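Local coordinates for protein histone-lysine N-methyltransferase, H3 lysine-9 specific SUVH6 (PDB 6A5K) that transfers methyl groups from S-adenosylmethionine to histone H3 through its SET domain and probably binds DNA methylated in non-CG contexts through its SRA domain, at residues V198-Q203 and K214-R219; G376-E381 and H477-A482. The protein carries 1 engineered substitution. All blocks are in the same frame, centred on the assembly; numbering follows the deposited sequence.

Interaction 1. Residues V198-Q203 and K214-R219; sequences VEKYWQ and KFQLRR
Glu199 grips both Gln216 and Arg218 across the two antiparallel strands of a beta hairpin in the SRA domain. Its carboxylate divides the work: OE1 accepts from Gln216 NE2 at 2.7 Å, nearly in the amide plane, while OE2 takes Arg218 NE at 2.7 Å in a salt bridge. This second donor arrives on the syn side, yet 29° out of the carboxylate plane. Arg218 turns at chi3 (-59°) to present NE, and its NH1 reaches a second acid, Asp125.

The backbone directs the Glu199 side chain toward the other strand, which is consistent with its reach to both partners. Glu199 and Lys200 both lie opposite Gln216, forming a classic beta bulge: Glu199 N donates to Gln216 O and Lys200 O accepts from Gln216 N, each at 2.9 Å, while Lys200 N is buried without a partner. Farther along, Trp202 and Lys214 form a regular doubly hydrogen-bonded pair.

Apolar contacts fall on both faces. On one, Lys214 CB sits over the five-membered ring of Trp202, 3.8 Å from its centroid, as a CH-pi contact, and the indole NE1 is taken by Gln204. On the other, Phe215 CD2 packs against Tyr201 CB at 3.4 Å, their rings slid apart with little overlap, and Val198 CG2 meets Leu217 CD2 at 4.1 Å. Helix 156-167 covers Val198, Tyr201 and Phe215.

The hairpin is therefore two-sided, apolar under helix 156-167 and mixed polar and apolar on the side of Trp202, Lys214 and Gln216. Two donors on separate oxygens should restrict rotation of the Glu199 carboxylate and probably help to keep it ionised.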
loop_
_atom_site.group_PDB
_atom_site.type_symbol
_atom_site.label_atom_id
_atom_site.label_comp_id
_atom_site.label_asym_id
_atom_site.label_seq_id
_atom_site.Cartn_x
_atom_site.Cartn_y
_atom_site.Cartn_z
ATOM N N VAL A 198 27.398 4.608 -14.128
ATOM C CA VAL A 198 28.416 3.588 -13.902
ATOM C C VAL A 198 29.809 4.218 -14.045
ATOM O O VAL A 198 30.132 4.812 -15.072
ATOM C CB VAL A 198 28.260 2.403 -14.881
ATOM C CG1 VAL A 198 28.977 1.176 -14.342
ATOM C CG2 VAL A 198 26.768 2.091 -15.109
ATOM N N GLU A 199 30.625 4.087 -13.006
ATOM C CA GLU A 199 31.907 4.787 -12.934
ATOM C C GLU A 199 33.089 3.918 -13.343
ATOM O O GLU A 199 34.018 4.387 -14.001
ATOM C CB GLU A 199 32.138 5.324 -11.517
ATOM C CG GLU A 199 31.137 6.377 -11.081
ATOM C CD GLU A 199 31.482 6.987 -9.737
ATOM O OE1 GLU A 199 32.012 6.262 -8.870
ATOM O OE2 GLU A 199 31.225 8.195 -9.549
ATOM N N LYS A 200 33.062 2.654 -12.939
ATOM C CA LYS A 200 34.161 1.747 -13.248
ATOM C C LYS A 200 33.738 0.307 -13.040
ATOM O O LYS A 200 32.728 0.031 -12.388
ATOM C CB LYS A 200 35.384 2.054 -12.376
ATOM C CG LYS A 200 35.172 1.777 -10.896
ATOM C CD LYS A 200 36.440 2.071 -10.090
ATOM C CE LYS A 200 36.170 2.041 -8.591
ATOM N NZ LYS A 200 37.389 2.395 -7.799
ATOM N N TYR A 201 34.511 -0.612 -13.602
ATOM C CA TYR A 201 34.293 -2.018 -13.330
ATOM C C TYR A 201 35.622 -2.734 -13.146
ATOM O O TYR A 201 36.685 -2.234 -13.522
ATOM C CB TYR A 201 33.467 -2.675 -14.440
ATOM C CG TYR A 201 34.239 -3.060 -15.681
ATOM C CD1 TYR A 201 34.634 -4.372 -15.889
ATOM C CD2 TYR A 201 34.553 -2.120 -16.651
ATOM C CE1 TYR A 201 35.338 -4.736 -17.021
ATOM C CE2 TYR A 201 35.253 -2.473 -17.789
ATOM C CZ TYR A 201 35.641 -3.783 -17.967
ATOM O OH TYR A 201 36.337 -4.146 -19.092
ATOM N N TRP A 202 35.562 -3.905 -12.539
ATOM C CA TRP A 202 36.754 -4.701 -12.367
ATOM C C TRP A 202 36.371 -6.157 -12.336
ATOM O O TRP A 202 35.201 -6.513 -12.389
ATOM C CB TRP A 202 37.508 -4.308 -11.094
ATOM C CG TRP A 202 36.741 -4.517 -9.828
ATOM C CD1 TRP A 202 36.801 -5.603 -9.006
ATOM C CD2 TRP A 202 35.808 -3.608 -9.226
ATOM N NE1 TRP A 202 35.966 -5.429 -7.929
ATOM C CE2 TRP A 202 35.344 -4.215 -8.039
ATOM C CE3 TRP A 202 35.328 -2.341 -9.571
ATOM C CZ2 TRP A 202 34.414 -3.600 -7.200
ATOM C CZ3 TRP A 202 34.401 -1.730 -8.733
ATOM C CH2 TRP A 202 33.957 -2.361 -7.560
ATOM N N GLN A 203 37.381 -6.997 -12.233
ATOM C CA GLN A 203 37.190 -8.413 -12.391
ATOM C C GLN A 203 37.933 -9.130 -11.264
ATOM O O GLN A 203 39.091 -8.828 -10.991
ATOM C CB GLN A 203 37.669 -8.795 -13.795
ATOM C CG GLN A 203 37.832 -10.241 -14.094
ATOM C CD GLN A 203 37.874 -10.502 -15.596
ATOM O OE1 GLN A 203 38.207 -9.617 -16.385
ATOM N NE2 GLN A 203 37.520 -11.715 -15.993
ATOM N N LYS A 214 32.521 -6.902 -11.362
ATOM C CA LYS A 214 31.889 -6.010 -10.403
ATOM C C LYS A 214 31.917 -4.583 -10.942
ATOM O O LYS A 214 32.863 -4.190 -11.621
ATOM C CB LYS A 214 32.583 -6.091 -9.045
ATOM C CG LYS A 214 32.509 -7.471 -8.407
ATOM C CD LYS A 214 32.186 -7.384 -6.928
ATOM C CE LYS A 214 31.976 -8.765 -6.331
ATOM N NZ LYS A 214 31.475 -8.693 -4.927
ATOM N N PHE A 215 30.875 -3.819 -10.634
ATOM C CA PHE A 215 30.681 -2.480 -11.180
ATOM C C PHE A 215 30.424 -1.505 -10.040
ATOM O O PHE A 215 29.704 -1.831 -9.099
ATOM C CB PHE A 215 29.496 -2.455 -12.166
ATOM C CG PHE A 215 29.629 -3.422 -13.313
ATOM C CD1 PHE A 215 29.298 -4.763 -13.153
ATOM C CD2 PHE A 215 30.064 -2.987 -14.559
ATOM C CE1 PHE A 215 29.412 -5.654 -14.208
ATOM C CE2 PHE A 215 30.180 -3.869 -15.622
ATOM C CZ PHE A 215 29.857 -5.206 -15.445
ATOM N N GLN A 216 31.001 -0.312 -10.111
ATOM C CA GLN A 216 30.658 0.720 -9.141
ATOM C C GLN A 216 29.755 1.759 -9.786
ATOM O O GLN A 216 30.091 2.317 -10.822
ATOM C CB GLN A 216 31.912 1.391 -8.569
ATOM C CG GLN A 216 31.604 2.594 -7.694
ATOM C CD GLN A 216 32.837 3.162 -7.036
ATOM O OE1 GLN A 216 33.465 2.505 -6.210
ATOM N NE2 GLN A 216 33.192 4.387 -7.396
ATOM N N LEU A 217 28.605 2.004 -9.169
ATOM C CA LEU A 217 27.668 3.014 -9.642
ATOM C C LEU A 217 27.514 4.115 -8.603
ATOM O O LEU A 217 27.626 3.866 -7.404
ATOM C CB LEU A 217 26.300 2.400 -9.952
ATOM C CG LEU A 217 26.199 1.343 -11.058
ATOM C CD1 LEU A 217 26.626 -0.033 -10.553
ATOM C CD2 LEU A 217 24.790 1.289 -11.643
ATOM N N ARG A 218 27.258 5.334 -9.068
ATOM C CA ARG A 218 27.032 6.460 -8.171
ATOM C C ARG A 218 25.738 7.176 -8.547
ATOM O O ARG A 218 25.485 7.464 -9.718
ATOM C CB ARG A 218 28.215 7.436 -8.196
ATOM C CG ARG A 218 28.075 8.585 -7.204
ATOM C CD ARG A 218 29.247 9.563 -7.298
ATOM N NE ARG A 218 30.530 8.909 -7.049
ATOM C CZ ARG A 218 31.102 8.812 -5.853
ATOM N NH1 ARG A 218 30.503 9.322 -4.785
ATOM N NH2 ARG A 218 32.272 8.200 -5.721
ATOM N N ARG A 219 24.929 7.459 -7.536
ATOM C CA ARG A 219 23.623 8.063 -7.744
ATOM C C ARG A 219 23.736 9.476 -8.305
ATOM O O ARG A 219 24.540 10.280 -7.837
ATOM C CB ARG A 219 22.842 8.075 -6.431
ATOM C CG ARG A 219 21.339 8.195 -6.595
ATOM C CD ARG A 219 20.653 7.870 -5.285
ATOM N NE ARG A 219 19.204 7.780 -5.418
ATOM C CZ ARG A 219 18.350 8.683 -4.942
ATOM N NH1 ARG A 219 18.796 9.752 -4.296
ATOM N NH2 ARG A 219 17.047 8.510 -5.100
#

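Interaction 2. Residues G376-E381 and H477-A482; sequences GSFICE and HVMFFA
The first torsion of Glu381 (chi1 -176°) swings CG to the side opposite its own amide nitrogen, and the chain stays extended from there, while His477 sets its ring beside its own backbone N (chi1 -64°); together these torsions bring the carboxylate oxygen OE2 to the edge of the imidazole across two antiparallel strands of the SET domain. His477 ND1 donates to Glu381 OE2 at 2.6 Å, within the plane of the imidazole, although the carboxylate plane is turned 70° from that ring. A water donates to the same OE2 and accepts from Val478 N at 2.8 Å, so this oxygen is held twice. The far nitrogen of the ring, NE2, bonds to Asp469, and Tyr468 stacks on the imidazole.

Strand 378-381 forms one border of a four-strand sheet, and its pairing with 477-482 is interrupted by a classic beta bulge. Ile379 and Cys380 both face Phe480: Ile379 N donates to Phe480 O at 2.8 Å, and Cys380 O accepts from Phe480 N at 2.9 Å. Cys380 SG lies obliquely by the Phe480 ring, which also meets Tyr494; the Phe480 side chain is about 9 Å from the bound S-adenosylmethionine at nearest approach.

Phe378, Glu381, Met479 and Phe481 share one side of the sheet. Phe378 directs its edge toward the face of Phe481 in an edge-to-face pair, the centroids 6.0 Å apart. Met479, modelled as selenomethionine, folds between Phe378 and Glu381: CB lies beside CE1 of the Phe378 ring, SE makes an oblique Met-aromatic contact with it, and SE also touches Glu381 CB at 3.5 Å. At the loop end of the pairing, Gly376 O meets the edge of the Phe481 ring in its plane, 3.5 Å from CD2.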
loop_
_atom_site.group_PDB
_atom_site.type_symbol
_atom_site.label_atom_id
_atom_site.label_comp_id
_atom_site.label_asym_id
_atom_site.label_seq_id
_atom_site.Cartn_x
_atom_site.Cartn_y
_atom_site.Cartn_z
ATOM N N GLY A 376 -3.481 -4.216 0.462
ATOM C CA GLY A 376 -4.532 -4.969 1.123
ATOM C C GLY A 376 -4.402 -5.032 2.638
ATOM O O GLY A 376 -5.211 -5.679 3.304
ATOM N N SER A 377 -3.398 -4.366 3.200
ATOM C CA SER A 377 -3.238 -4.378 4.657
ATOM C C SER A 377 -4.251 -3.477 5.357
ATOM O O SER A 377 -4.563 -2.391 4.873
ATOM C CB SER A 377 -1.829 -3.937 5.065
ATOM O OG SER A 377 -0.847 -4.800 4.539
ATOM N N PHE A 378 -4.741 -3.938 6.505
ATOM C CA PHE A 378 -5.518 -3.104 7.411
ATOM C C PHE A 378 -4.621 -2.045 8.051
ATOM O O PHE A 378 -3.506 -2.345 8.486
ATOM C CB PHE A 378 -6.184 -3.967 8.491
ATOM C CG PHE A 378 -6.832 -3.177 9.598
ATOM C CD1 PHE A 378 -7.891 -2.326 9.334
ATOM C CD2 PHE A 378 -6.390 -3.304 10.909
ATOM C CE1 PHE A 378 -8.495 -1.608 10.353
ATOM C CE2 PHE A 378 -6.989 -2.593 11.933
ATOM C CZ PHE A 378 -8.047 -1.742 11.656
ATOM N N ILE A 379 -5.109 -0.810 8.102
ATOM C CA ILE A 379 -4.355 0.294 8.692
ATOM C C ILE A 379 -4.852 0.586 10.103
ATOM O O ILE A 379 -4.167 0.335 11.090
ATOM C CB ILE A 379 -4.476 1.596 7.859
ATOM C CG1 ILE A 379 -4.180 1.338 6.372
ATOM C CG2 ILE A 379 -3.577 2.688 8.456
ATOM C CD1 ILE A 379 -2.807 0.713 6.111
ATOM N N CYS A 380 -6.063 1.121 10.179
ATOM C CA CYS A 380 -6.677 1.493 11.447
ATOM C C CYS A 380 -8.159 1.728 11.226
ATOM O O CYS A 380 -8.623 1.758 10.090
ATOM C CB CYS A 380 -6.030 2.756 12.033
ATOM S SG CYS A 380 -6.319 4.244 11.037
ATOM N N GLU A 381 -8.886 1.901 12.324
ATOM C CA GLU A 381 -10.299 2.268 12.291
ATOM C C GLU A 381 -10.447 3.781 12.373
ATOM O O GLU A 381 -9.564 4.459 12.890
ATOM C CB GLU A 381 -11.049 1.599 13.455
ATOM C CG GLU A 381 -12.559 1.827 13.468
ATOM C CD GLU A 381 -13.288 0.913 14.445
ATOM O OE1 GLU A 381 -12.618 0.143 15.162
ATOM O OE2 GLU A 381 -14.533 0.965 14.495
ATOM N N HIS A 477 -18.323 -0.555 11.331
ATOM C CA HIS A 477 -16.983 -0.058 11.606
ATOM C C HIS A 477 -16.381 0.476 10.315
ATOM O O HIS A 477 -16.515 -0.149 9.261
ATOM C CB HIS A 477 -16.096 -1.162 12.185
ATOM C CG HIS A 477 -16.548 -1.661 13.519
ATOM N ND1 HIS A 477 -16.167 -1.069 14.704
ATOM C CD2 HIS A 477 -17.353 -2.697 13.858
ATOM C CE1 HIS A 477 -16.723 -1.714 15.715
ATOM N NE2 HIS A 477 -17.449 -2.705 15.227
ATOM N N VAL A 478 -15.723 1.629 10.391
ATOM C CA VAL A 478 -15.035 2.170 9.219
ATOM C C VAL A 478 -13.556 1.802 9.312
ATOM O O VAL A 478 -12.828 2.324 10.156
ATOM C CB VAL A 478 -15.238 3.693 9.108
ATOM C CG1 VAL A 478 -14.362 4.293 8.007
ATOM C CG2 VAL A 478 -16.722 3.996 8.854
HETATM N N MSE A 479 -13.127 0.874 8.460
HETATM C CA MSE A 479 -11.773 0.331 8.522
HETATM C C MSE A 479 -10.986 0.732 7.284
HETATM O O MSE A 479 -11.444 0.501 6.169
HETATM C CB MSE A 479 -11.816 -1.197 8.627
HETATM C CG MSE A 479 -12.748 -1.717 9.732
HETATM SE SE MSE A 479 -12.147 -1.089 11.462
HETATM C CE MSE A 479 -12.766 -2.563 12.591
ATOM N N PHE A 480 -9.799 1.304 7.463
ATOM C CA PHE A 480 -8.990 1.677 6.302
ATOM C C PHE A 480 -8.054 0.563 5.842
ATOM O O PHE A 480 -7.427 -0.116 6.661
ATOM C CB PHE A 480 -8.185 2.936 6.608
ATOM C CG PHE A 480 -9.038 4.119 6.915
ATOM C CD1 PHE A 480 -9.689 4.792 5.896
ATOM C CD2 PHE A 480 -9.207 4.554 8.220
ATOM C CE1 PHE A 480 -10.484 5.886 6.168
ATOM C CE2 PHE A 480 -10.008 5.640 8.498
ATOM C CZ PHE A 480 -10.644 6.307 7.471
ATOM N N PHE A 481 -7.968 0.393 4.522
ATOM C CA PHE A 481 -7.090 -0.593 3.893
ATOM C C PHE A 481 -6.182 0.067 2.848
ATOM O O PHE A 481 -6.594 1.004 2.166
ATOM C CB PHE A 481 -7.905 -1.694 3.203
ATOM C CG PHE A 481 -8.547 -2.672 4.147
ATOM C CD1 PHE A 481 -9.785 -2.394 4.719
ATOM C CD2 PHE A 481 -7.925 -3.874 4.443
ATOM C CE1 PHE A 481 -10.381 -3.295 5.586
ATOM C CE2 PHE A 481 -8.523 -4.783 5.312
ATOM C CZ PHE A 481 -9.743 -4.497 5.873
ATOM N N ALA A 482 -4.962 -0.444 2.705
ATOM C CA ALA A 482 -4.059 0.015 1.643
ATOM C C ALA A 482 -4.485 -0.498 0.263
ATOM O O ALA A 482 -4.821 -1.673 0.109
ATOM C CB ALA A 482 -2.624 -0.425 1.945
HETATM O O HOH W 1 -15.655 2.872 12.894
#

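Interaction 1 closes before interaction 2 opens along the chain, and the two occupy separate domains and separate sheets. Their centres lie 44 Å apart, and their nearest atoms remain about 23 Å from each other. The first joins adjacent strands 190-205 and 211-219, a local hairpin in the large mixed sheet of the SRA domain. The second is long-range: 95 residues separate its segments, and strand 477-482 runs antiparallel to strand 378-381, an outermost strand of the four-strand sheet in the SET domain. One contact thus belongs to the module expected to read DNA methylation, the other to the methyltransferase module, and neither touches the other directly.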